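Rab GDP-dissociation inhibitor (Saccharomyces cerevisiae, PDB 2BCG) holds Rab GTPases such as SEC4 in their GDP-bound state by inhibiting GDP dissociation, and extracts GDP-bound YPT7 from vacuolar membranes. Local coordinates at residues A[20-23]-A[24-28]; A[56-59]-A[60-64]; A[421-424]-A[425-428]. All blocks are in the same frame, centred on the assembly; numbering follows the deposited sequence. Where two conformers were deposited one is given.

In the fold
From the N terminus, contact 1 comes first: residues 20-28 are the opening turns of helix 21-32, which crosses from strand 14-17 to strand 37-40 of the parallel sheet. Contact 2 follows on helix 55-62, its centre about 26 Å from that of contact 1, packed near strand 391-402 of the mixed sheet. Contact 3 lies far down the chain, where the segment after strand 411-413 turns into helix 424-438. Each contact closes only a helical turn, and the three run in series, none nested or crossed. In space, however, contacts 1 and 3 touch: Met426 packs on Ile21, Thr22 and Ile25, joining the first helix to the last.

Contact 1: residues A[20-23]-A[24-28]; sequences GITE and CILSG
Ile21 and Ile25 meet one turn apart at the start of helix 21-32, the connecting helix of a beta-alpha-beta unit in the Rossmann-like part of the protein. Starting at CB of Ile25, the first neighbour is the carbonyl oxygen of Ile21. With chi1 at -66°, Ile25 CG1 swings back along the helix beside its own backbone N and lies 3.3 Å from Ile21 O. The same Ile25 CG1 is 3.7 Å from Ile21 CD1. At the tip, Ile25 CD1 rests 3.8 Å from Ile21 CG1, the two branches meeting at a slant. Further round, Leu26 lies alongside Thr22 with Leu26 CD1 4.0 Å from Thr22 CG2, the two side chains pointing the same way.

The backbone is regular: Cys24 N donates to Gly20 O at 2.9 Å, with Gly20 as N-cap, and the next three amides reach back four residues in the same manner. Polar ends look elsewhere. Glu23 OE1 is bonded to Ser414 OG, and Ser27 OG meets Ser252 OG and Tyr259 OH. The isoleucine pair is covered by Phe248 of helix 243-254 and Met426 of helix 424-438. All the touching residues are buried, so the chemistry implies a helix start held by its own amides and by hydrocarbon contact, while Glu23 OE1 and Ser27 OG find their partners in other parts of the fold.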
ATOM      1  N   GLY A  20      -9.092   4.576  -0.164  1.00  9.97           N
ATOM      2  CA  GLY A  20      -8.357   4.030   0.977  1.00  9.45           C
ATOM      3  C   GLY A  20      -8.122   2.536   0.908  1.00  9.31           C
ATOM      4  O   GLY A  20      -8.863   1.789   0.237  1.00 10.68           O
ATOM      5  N   ILE A  21      -7.124   2.073   1.654  1.00  9.45           N
ATOM      6  CA  ILE A  21      -6.780   0.651   1.611  1.00  9.42           C
ATOM      7  C   ILE A  21      -7.964  -0.312   1.967  1.00  9.69           C
ATOM      8  O   ILE A  21      -8.104  -1.361   1.353  1.00 10.59           O
ATOM      9  CB  ILE A  21      -5.538   0.376   2.502  1.00  9.44           C
ATOM     10  CG1 ILE A  21      -5.053  -1.073   2.387  1.00  9.49           C
ATOM     11  CG2 ILE A  21      -5.770   0.781   3.959  1.00  9.22           C
ATOM     12  CD1 ILE A  21      -4.786  -1.537   1.002  1.00 14.83           C
ATOM     13  N   THR A  22      -8.774   0.009   2.966  1.00  9.97           N
ATOM     14  CA  THR A  22      -9.891  -0.889   3.292  1.00  9.60           C
ATOM     15  C   THR A  22     -10.768  -1.107   2.063  1.00 10.35           C
ATOM     16  O   THR A  22     -11.094  -2.258   1.726  1.00 11.10           O
ATOM     17  CB  THR A  22     -10.707  -0.315   4.435  1.00 10.94           C
ATOM     18  OG1 THR A  22      -9.863  -0.140   5.564  1.00 11.75           O
ATOM     19  CG2 THR A  22     -11.906  -1.211   4.774  1.00 12.55           C
ATOM     20  N   GLU A  23     -11.087  -0.017   1.366  1.00  9.85           N
ATOM     21  CA  GLU A  23     -11.969  -0.083   0.185  1.00 10.13           C
ATOM     22  C   GLU A  23     -11.281  -0.795  -0.967  1.00 10.38           C
ATOM     23  O   GLU A  23     -11.908  -1.561  -1.708  1.00 11.30           O
ATOM     24  CB  GLU A  23     -12.391   1.306  -0.286  1.00 10.62           C
ATOM     25  CG  GLU A  23     -13.525   1.914   0.509  1.00 10.52           C
ATOM     26  CD  GLU A  23     -13.150   2.314   1.925  1.00 13.51           C
ATOM     27  OE1 GLU A  23     -14.052   2.283   2.805  1.00 14.74           O
ATOM     28  OE2 GLU A  23     -11.996   2.753   2.147  1.00 13.24           O
ATOM     29  N   CYS A  24      -9.995  -0.492  -1.178  1.00 10.26           N
ATOM     30  CA  CYS A  24      -9.284  -1.132  -2.280  1.00 10.42           C
ATOM     31  C   CYS A  24      -9.173  -2.659  -2.030  1.00 10.21           C
ATOM     32  O   CYS A  24      -9.333  -3.422  -2.965  1.00 11.10           O
ATOM     33  CB  CYS A  24      -7.908  -0.513  -2.504  1.00 11.13           C
ATOM     34  SG  CYS A  24      -7.996   1.182  -3.101  1.00 12.28           S
ATOM     35  N   ILE A  25      -8.965  -3.100  -0.785  1.00 10.44           N
ATOM     36  CA  ILE A  25      -8.928  -4.552  -0.535  1.00 10.91           C
ATOM     37  C   ILE A  25     -10.264  -5.185  -0.856  1.00 11.20           C
ATOM     38  O   ILE A  25     -10.332  -6.236  -1.516  1.00 11.62           O
ATOM     39  CB  ILE A  25      -8.500  -4.898   0.910  1.00 10.65           C
ATOM     40  CG1 ILE A  25      -7.038  -4.458   1.090  1.00 10.49           C
ATOM     41  CG2 ILE A  25      -8.584  -6.431   1.144  1.00 12.48           C
ATOM     42  CD1 ILE A  25      -6.506  -4.611   2.545  1.00 12.29           C
ATOM     43  N   LEU A  26     -11.325  -4.544  -0.367  1.00 11.19           N
ATOM     44  CA  LEU A  26     -12.677  -5.076  -0.616  1.00 11.71           C
ATOM     45  C   LEU A  26     -12.964  -5.107  -2.112  1.00 11.87           C
ATOM     46  O   LEU A  26     -13.486  -6.115  -2.620  1.00 11.60           O
ATOM     47  CB  LEU A  26     -13.709  -4.276   0.161  1.00 12.30           C
ATOM     48  CG  LEU A  26     -13.618  -4.551   1.658  1.00 11.96           C
ATOM     49  CD1 LEU A  26     -14.234  -3.392   2.411  1.00 12.59           C
ATOM     50  CD2 LEU A  26     -14.310  -5.894   1.936  1.00 13.40           C
ATOM     51  N   SER A  27     -12.644  -4.019  -2.822  1.00 11.18           N
ATOM     52  CA  SER A  27     -12.862  -3.962  -4.271  1.00 11.44           C
ATOM     53  C   SER A  27     -12.117  -5.124  -4.954  1.00 11.60           C
ATOM     54  O   SER A  27     -12.683  -5.843  -5.811  1.00 12.32           O
ATOM     55  CB  SER A  27     -12.402  -2.606  -4.800  1.00 10.99           C
ATOM     56  OG  SER A  27     -12.524  -2.557  -6.221  1.00 12.31           O
ATOM     57  N   GLY A  28     -10.857  -5.343  -4.572  1.00 10.26           N
ATOM     58  CA  GLY A  28     -10.099  -6.477  -5.143  1.00 11.52           C
ATOM     59  C   GLY A  28     -10.710  -7.838  -4.847  1.00 12.18           C
ATOM     60  O   GLY A  28     -10.859  -8.655  -5.748  1.00 12.20           O
TER

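Contact 2: residues A[56-59]-A[60-64]; sequences SQLY and EKFKQ
Tyr59 and Lys63, one turn apart at the C-terminal end of helix 55-62, set the pattern of this contact, in which i to i+4 pairs are packed on a short helix beside the mixed beta-sheet. The lysine chain slants past the tyrosine ring, bringing Lys63 CG to 3.7 Å from Tyr59 CD1. A bend at chi2 (-74°) then carries the rest of the lysine away from the turn, and its NZ forms a salt bridge with Glu391 and a hydrogen bond to Lys392 O. Phe393 of strand 391-402 joins both residues, as the ring for a cation-pi contact with Lys63 and in an edge-to-face pair with Tyr59.

On the neighbouring side of the helix Leu58 and Phe62 cross at an angle. Leu58 sends CD1 to the ring, 3.8 Å from CE2 of Phe62, while one face of that ring carries CB of Lys61, displaced toward the rim. Phe393 touches Leu58 and Phe62 as well, so the strand meets both of these pairs.

Gln57 and Glu60 occupy the exposed side. Their amide and carboxylate planes are turned 42° apart, and Gln57 NE2 comes only to 4.0 Å from Glu60 CG.

Along the backbone the amides of residues 60 to 63 each bond four residues back; the bond from Glu60 N is the straightest, at 160°, and the next three, toward the helix end, are more bent. Ser56 O has a second donor besides the amide of Glu60: a single water donates both its hydrogens, to Ser56 O at 2.9 Å and to Glu60 OE2 at 3.0 Å.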
ATOM      1  N   SER A  56       5.742  18.638  -1.703  1.00 18.40           N
ATOM      2  CA  SER A  56       4.911  19.815  -2.040  1.00 19.33           C
ATOM      3  C   SER A  56       3.481  19.673  -1.507  1.00 19.60           C
ATOM      4  O   SER A  56       2.915  20.637  -0.938  1.00 20.76           O
ATOM      5  CB  SER A  56       4.971  20.180  -3.533  1.00 20.26           C
ATOM      6  OG  SER A  56       4.473  19.112  -4.309  1.00 23.27           O
ATOM      7  N   GLN A  57       2.907  18.463  -1.624  1.00 18.93           N
ATOM      8  CA  GLN A  57       1.585  18.210  -1.047  1.00 19.43           C
ATOM      9  C   GLN A  57       1.516  18.311   0.464  1.00 18.44           C
ATOM     10  O   GLN A  57       0.514  18.726   1.051  1.00 18.19           O
ATOM     11  CB  GLN A  57       1.041  16.851  -1.501  1.00 20.34           C
ATOM     12  CG  GLN A  57       0.171  16.985  -2.685  1.00 24.60           C
ATOM     13  CD  GLN A  57      -0.958  18.018  -2.455  1.00 29.13           C
ATOM     14  OE1 GLN A  57      -1.710  17.958  -1.455  1.00 33.57           O
ATOM     15  NE2 GLN A  57      -1.053  18.993  -3.364  1.00 31.16           N
ATOM     16  N   LEU A  58       2.606  17.913   1.118  1.00 17.32           N
ATOM     17  CA  LEU A  58       2.681  18.078   2.535  1.00 18.43           C
ATOM     18  C   LEU A  58       2.588  19.573   2.931  1.00 17.94           C
ATOM     19  O   LEU A  58       1.938  19.917   3.926  1.00 18.37           O
ATOM     20  CB  LEU A  58       3.977  17.428   3.030  1.00 19.29           C
ATOM     21  CG  LEU A  58       3.979  16.610   4.288  1.00 19.21           C
ATOM     22  CD1 LEU A  58       2.902  15.531   4.347  1.00 13.92           C
ATOM     23  CD2 LEU A  58       5.360  16.038   4.466  1.00 18.99           C
ATOM     24  N   TYR A  59       3.286  20.450   2.190  1.00 18.38           N
ATOM     25  CA  TYR A  59       3.208  21.894   2.467  1.00 19.02           C
ATOM     26  C   TYR A  59       1.818  22.430   2.206  1.00 19.36           C
ATOM     27  O   TYR A  59       1.281  23.217   2.980  1.00 19.83           O
ATOM     28  CB  TYR A  59       4.248  22.664   1.637  1.00 19.04           C
ATOM     29  CG  TYR A  59       5.627  22.692   2.270  1.00 18.41           C
ATOM     30  CD1 TYR A  59       5.978  23.704   3.180  1.00 18.24           C
ATOM     31  CD2 TYR A  59       6.567  21.686   2.005  1.00 18.08           C
ATOM     32  CE1 TYR A  59       7.246  23.712   3.788  1.00 18.20           C
ATOM     33  CE2 TYR A  59       7.826  21.684   2.606  1.00 18.86           C
ATOM     34  CZ  TYR A  59       8.160  22.718   3.488  1.00 17.88           C
ATOM     35  OH  TYR A  59       9.395  22.701   4.083  1.00 20.00           O
ATOM     36  N   GLU A  60       1.223  21.976   1.102  1.00 19.93           N
ATOM     37  CA  GLU A  60      -0.130  22.425   0.754  1.00 20.88           C
ATOM     38  C   GLU A  60      -1.140  22.062   1.829  1.00 20.45           C
ATOM     39  O   GLU A  60      -2.018  22.853   2.175  1.00 21.21           O
ATOM     40  CB  GLU A  60      -0.574  21.833  -0.594  1.00 21.63           C
ATOM     41  CG  GLU A  60       0.148  22.421  -1.785  1.00 26.82           C
ATOM     42  CD  GLU A  60      -0.031  23.951  -1.939  1.00 30.99           C
ATOM     43  OE1 GLU A  60      -1.152  24.477  -1.711  1.00 31.89           O
ATOM     44  OE2 GLU A  60       0.978  24.612  -2.295  1.00 34.17           O
ATOM     45  N   LYS A  61      -0.982  20.871   2.397  1.00 19.72           N
ATOM     46  CA  LYS A  61      -1.911  20.359   3.371  1.00 20.48           C
ATOM     47  C   LYS A  61      -1.735  20.934   4.781  1.00 19.79           C
ATOM     48  O   LYS A  61      -2.729  21.125   5.503  1.00 20.87           O
ATOM     49  CB  LYS A  61      -1.749  18.837   3.419  1.00 21.29           C
ATOM     50  CG  LYS A  61      -2.977  18.072   3.717  1.00 26.28           C
ATOM     51  CD  LYS A  61      -2.769  16.589   3.321  1.00 28.47           C
ATOM     52  CE  LYS A  61      -4.050  15.799   3.548  1.00 32.73           C
ATOM     53  NZ  LYS A  61      -4.406  15.836   5.008  1.00 35.68           N
ATOM     54  N   PHE A  62      -0.482  21.160   5.209  1.00 17.75           N
ATOM     55  CA  PHE A  62      -0.239  21.395   6.637  1.00 17.90           C
ATOM     56  C   PHE A  62       0.407  22.738   6.979  1.00 18.52           C
ATOM     57  O   PHE A  62       0.603  23.026   8.171  1.00 18.86           O
ATOM     58  CB  PHE A  62       0.609  20.266   7.239  1.00 17.82           C
ATOM     59  CG  PHE A  62      -0.037  18.916   7.185  1.00 15.80           C
ATOM     60  CD1 PHE A  62      -1.123  18.602   8.010  1.00 17.64           C
ATOM     61  CD2 PHE A  62       0.463  17.943   6.344  1.00 14.52           C
ATOM     62  CE1 PHE A  62      -1.733  17.344   7.960  1.00 18.90           C
ATOM     63  CE2 PHE A  62      -0.140  16.663   6.283  1.00 14.99           C
ATOM     64  CZ  PHE A  62      -1.217  16.363   7.110  1.00 16.70           C
ATOM     65  N   LYS A  63       0.745  23.519   5.948  1.00 17.83           N
ATOM     66  CA  LYS A  63       1.416  24.832   6.128  1.00 19.53           C
ATOM     67  C   LYS A  63       0.579  25.984   5.605  1.00 21.57           C
ATOM     68  O   LYS A  63      -0.286  25.811   4.737  1.00 22.50           O
ATOM     69  CB  LYS A  63       2.785  24.832   5.461  1.00 18.99           C
ATOM     70  CG  LYS A  63       3.744  23.838   6.085  1.00 17.53           C
ATOM     71  CD  LYS A  63       4.273  24.300   7.442  1.00 15.30           C
ATOM     72  CE  LYS A  63       5.212  23.270   8.052  1.00 15.41           C
ATOM     73  NZ  LYS A  63       5.740  23.776   9.350  1.00 16.09           N
ATOM     74  N   GLN A  64       0.828  27.169   6.149  1.00 23.36           N
ATOM     75  CA  GLN A  64       0.056  28.345   5.744  1.00 26.56           C
ATOM     76  C   GLN A  64       0.582  28.948   4.427  1.00 26.15           C
ATOM     77  O   GLN A  64      -0.210  29.300   3.542  1.00 27.48           O
ATOM     78  CB  GLN A  64       0.071  29.378   6.870  0.40 25.78           C
ATOM     79  CG  GLN A  64      -0.687  28.951   8.131  0.40 27.36           C
ATOM     80  CD  GLN A  64      -0.402  29.847   9.333  0.40 26.73           C
ATOM     81  OE1 GLN A  64       0.640  30.511   9.399  0.40 31.18           O
ATOM     82  NE2 GLN A  64      -1.328  29.866  10.295  0.40 29.65           N
TER
HETATM   83  O   HOH W   1       3.653  23.253  -1.900  1.00 23.93           O

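Contact 3: residues A[421-424]-A[425-428]; sequences SHFE and SMTD
Phe423 and Met426 make the dense half of this contact, where the chain enters helix 424-438. Met426 CB packs 3.5 Å from Phe423 CD1, and successive bends at chi2 and chi3 (-78° and -69°) curl the thioether so that its methyl lies over one face of the ring. Met426 CE is 3.9 Å from the centroid of the Phe423 ring, a CH-pi contact, with the sulfur farther off in an oblique Met-aromatic approach. Phe423 is also the N-cap residue: Phe423 O accepts from Thr427 N at 3.0 Å, nearly in line with the C=O bond, and more weakly from Met426 N.

The other half is bridged by water. Glu424 and Thr427 do not bond through their side chains; one water touches Thr427 OG1 at 2.8 Å and gives a weak bond to Glu424 OE1. Another water lies 2.7 Å from Thr427 OG1 and reaches Asp428 OD2. The Glu424 carboxylate has a firmer partner: Glu96 N donates to Glu424 OE2. Two further waters connect His422 O with Ser425; one accepts from Ser425 N, the other donates to Ser425 OG at 2.7 Å. Ser425 OG also bonds Asp418.

The packed side faces helix 21-32, with Met426 on Ile21, Thr22 and Ile25, and Leu97 of helix 96-104 touches Phe423, Met426 and Thr427. Strand 91-92 comes in beside the helix start, its Met92 against His422 and Glu424, so the beginning of this last helix is in contact with two helices and a short strand.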
ATOM      1  N   SER A 421      -0.591   0.954  15.843  1.00 12.26           N
ATOM      2  CA  SER A 421       0.673   1.150  15.118  1.00 12.42           C
ATOM      3  C   SER A 421       0.830   0.232  13.909  1.00 11.76           C
ATOM      4  O   SER A 421       1.802   0.341  13.161  1.00 11.68           O
ATOM      5  CB  SER A 421       1.830   0.929  16.102  1.00 13.46           C
ATOM      6  OG  SER A 421       1.926  -0.426  16.498  1.00 14.15           O
ATOM      7  N   HIS A 422      -0.132  -0.668  13.712  1.00 12.39           N
ATOM      8  CA  HIS A 422      -0.072  -1.592  12.587  1.00 12.52           C
ATOM      9  C   HIS A 422      -1.469  -1.856  12.028  1.00 12.97           C
ATOM     10  O   HIS A 422      -2.451  -1.327  12.544  1.00 11.89           O
ATOM     11  CB  HIS A 422       0.630  -2.889  13.006  1.00 12.96           C
ATOM     12  CG  HIS A 422      -0.021  -3.579  14.154  1.00 13.67           C
ATOM     13  ND1 HIS A 422      -1.085  -4.440  13.995  1.00 17.38           N
ATOM     14  CD2 HIS A 422       0.231  -3.531  15.488  1.00 17.21           C
ATOM     15  CE1 HIS A 422      -1.455  -4.900  15.177  1.00 18.83           C
ATOM     16  NE2 HIS A 422      -0.670  -4.370  16.099  1.00 17.24           N
ATOM     17  N   PHE A 423      -1.551  -2.643  10.951  1.00 13.41           N
ATOM     18  CA  PHE A 423      -2.789  -2.735  10.154  1.00 14.00           C
ATOM     19  C   PHE A 423      -3.774  -3.847  10.585  1.00 14.26           C
ATOM     20  O   PHE A 423      -4.805  -4.059   9.932  1.00 13.43           O
ATOM     21  CB  PHE A 423      -2.441  -2.861   8.638  1.00 15.31           C
ATOM     22  CG  PHE A 423      -2.472  -1.547   7.846  1.00 16.42           C
ATOM     23  CD1 PHE A 423      -3.508  -0.627   8.014  1.00 18.30           C
ATOM     24  CD2 PHE A 423      -1.494  -1.258   6.880  1.00 21.65           C
ATOM     25  CE1 PHE A 423      -3.569   0.570   7.268  1.00 20.91           C
ATOM     26  CE2 PHE A 423      -1.561  -0.082   6.133  1.00 19.93           C
ATOM     27  CZ  PHE A 423      -2.607   0.814   6.318  1.00 20.19           C
ATOM     28  N   GLU A 424      -3.535  -4.520  11.725  1.00 14.09           N
ATOM     29  CA  GLU A 424      -4.454  -5.615  12.071  1.00 14.68           C
ATOM     30  C   GLU A 424      -5.901  -5.144  12.243  1.00 13.42           C
ATOM     31  O   GLU A 424      -6.842  -5.834  11.806  1.00 14.29           O
ATOM     32  CB  GLU A 424      -3.962  -6.375  13.300  1.00 16.16           C
ATOM     33  CG  GLU A 424      -4.120  -7.855  13.182  1.00 21.49           C
ATOM     34  CD  GLU A 424      -3.421  -8.486  11.959  1.00 22.80           C
ATOM     35  OE1 GLU A 424      -2.392  -7.963  11.434  1.00 23.17           O
ATOM     36  OE2 GLU A 424      -3.930  -9.524  11.517  1.00 24.06           O
ATOM     37  N   SER A 425      -6.120  -3.983  12.863  1.00 12.39           N
ATOM     38  CA  SER A 425      -7.508  -3.529  13.027  1.00 13.07           C
ATOM     39  C   SER A 425      -8.144  -3.164  11.653  1.00 12.81           C
ATOM     40  O   SER A 425      -9.372  -3.259  11.486  1.00 13.13           O
ATOM     41  CB  SER A 425      -7.633  -2.365  14.016  1.00 13.73           C
ATOM     42  OG  SER A 425      -6.939  -1.232  13.528  1.00 14.01           O
ATOM     43  N   MET A 426      -7.326  -2.779  10.670  1.00 11.53           N
ATOM     44  CA  MET A 426      -7.830  -2.454   9.323  1.00 11.26           C
ATOM     45  C   MET A 426      -8.279  -3.757   8.651  1.00 11.92           C
ATOM     46  O   MET A 426      -9.367  -3.786   8.070  1.00 12.22           O
ATOM     47  CB  MET A 426      -6.762  -1.695   8.509  1.00 11.57           C
ATOM     48  CG  MET A 426      -7.151  -1.294   7.070  1.00 11.53           C
ATOM     49  SD  MET A 426      -7.064  -2.697   5.898  1.00 12.94           S
ATOM     50  CE  MET A 426      -5.252  -2.933   5.856  1.00 12.40           C
ATOM     51  N   THR A 427      -7.502  -4.844   8.776  1.00 12.24           N
ATOM     52  CA  THR A 427      -7.949  -6.122   8.174  1.00 12.79           C
ATOM     53  C   THR A 427      -9.138  -6.719   8.944  1.00 12.88           C
ATOM     54  O   THR A 427      -9.990  -7.392   8.361  1.00 13.87           O
ATOM     55  CB  THR A 427      -6.823  -7.144   7.990  1.00 13.33           C
ATOM     56  OG1 THR A 427      -6.111  -7.281   9.209  1.00 14.64           O
ATOM     57  CG2 THR A 427      -5.869  -6.655   6.911  1.00 13.63           C
ATOM     58  N   ASP A 428      -9.193  -6.498  10.252  1.00 13.01           N
ATOM     59  CA  ASP A 428     -10.415  -6.869  10.999  1.00 13.22           C
ATOM     60  C   ASP A 428     -11.625  -6.187  10.361  1.00 13.09           C
ATOM     61  O   ASP A 428     -12.690  -6.815  10.209  1.00 14.58           O
ATOM     62  CB  ASP A 428     -10.329  -6.510  12.491  1.00 14.24           C
ATOM     63  CG  ASP A 428      -9.364  -7.396  13.246  1.00 17.32           C
ATOM     64  OD1 ASP A 428      -9.052  -7.027  14.404  1.00 21.04           O
ATOM     65  OD2 ASP A 428      -8.935  -8.447  12.715  1.00 18.19           O
TER
HETATM   66  O   HOH W   2      -4.142  -2.776  14.495  1.00 14.56           O
HETATM   67  O   HOH W   3      -4.894  -0.501  11.902  1.00 15.06           O
HETATM   68  O   HOH W   4      -3.315  -7.284   9.101  1.00 16.50           O
HETATM   69  O   HOH W   5      -7.162  -9.129  10.857  1.00 22.02           O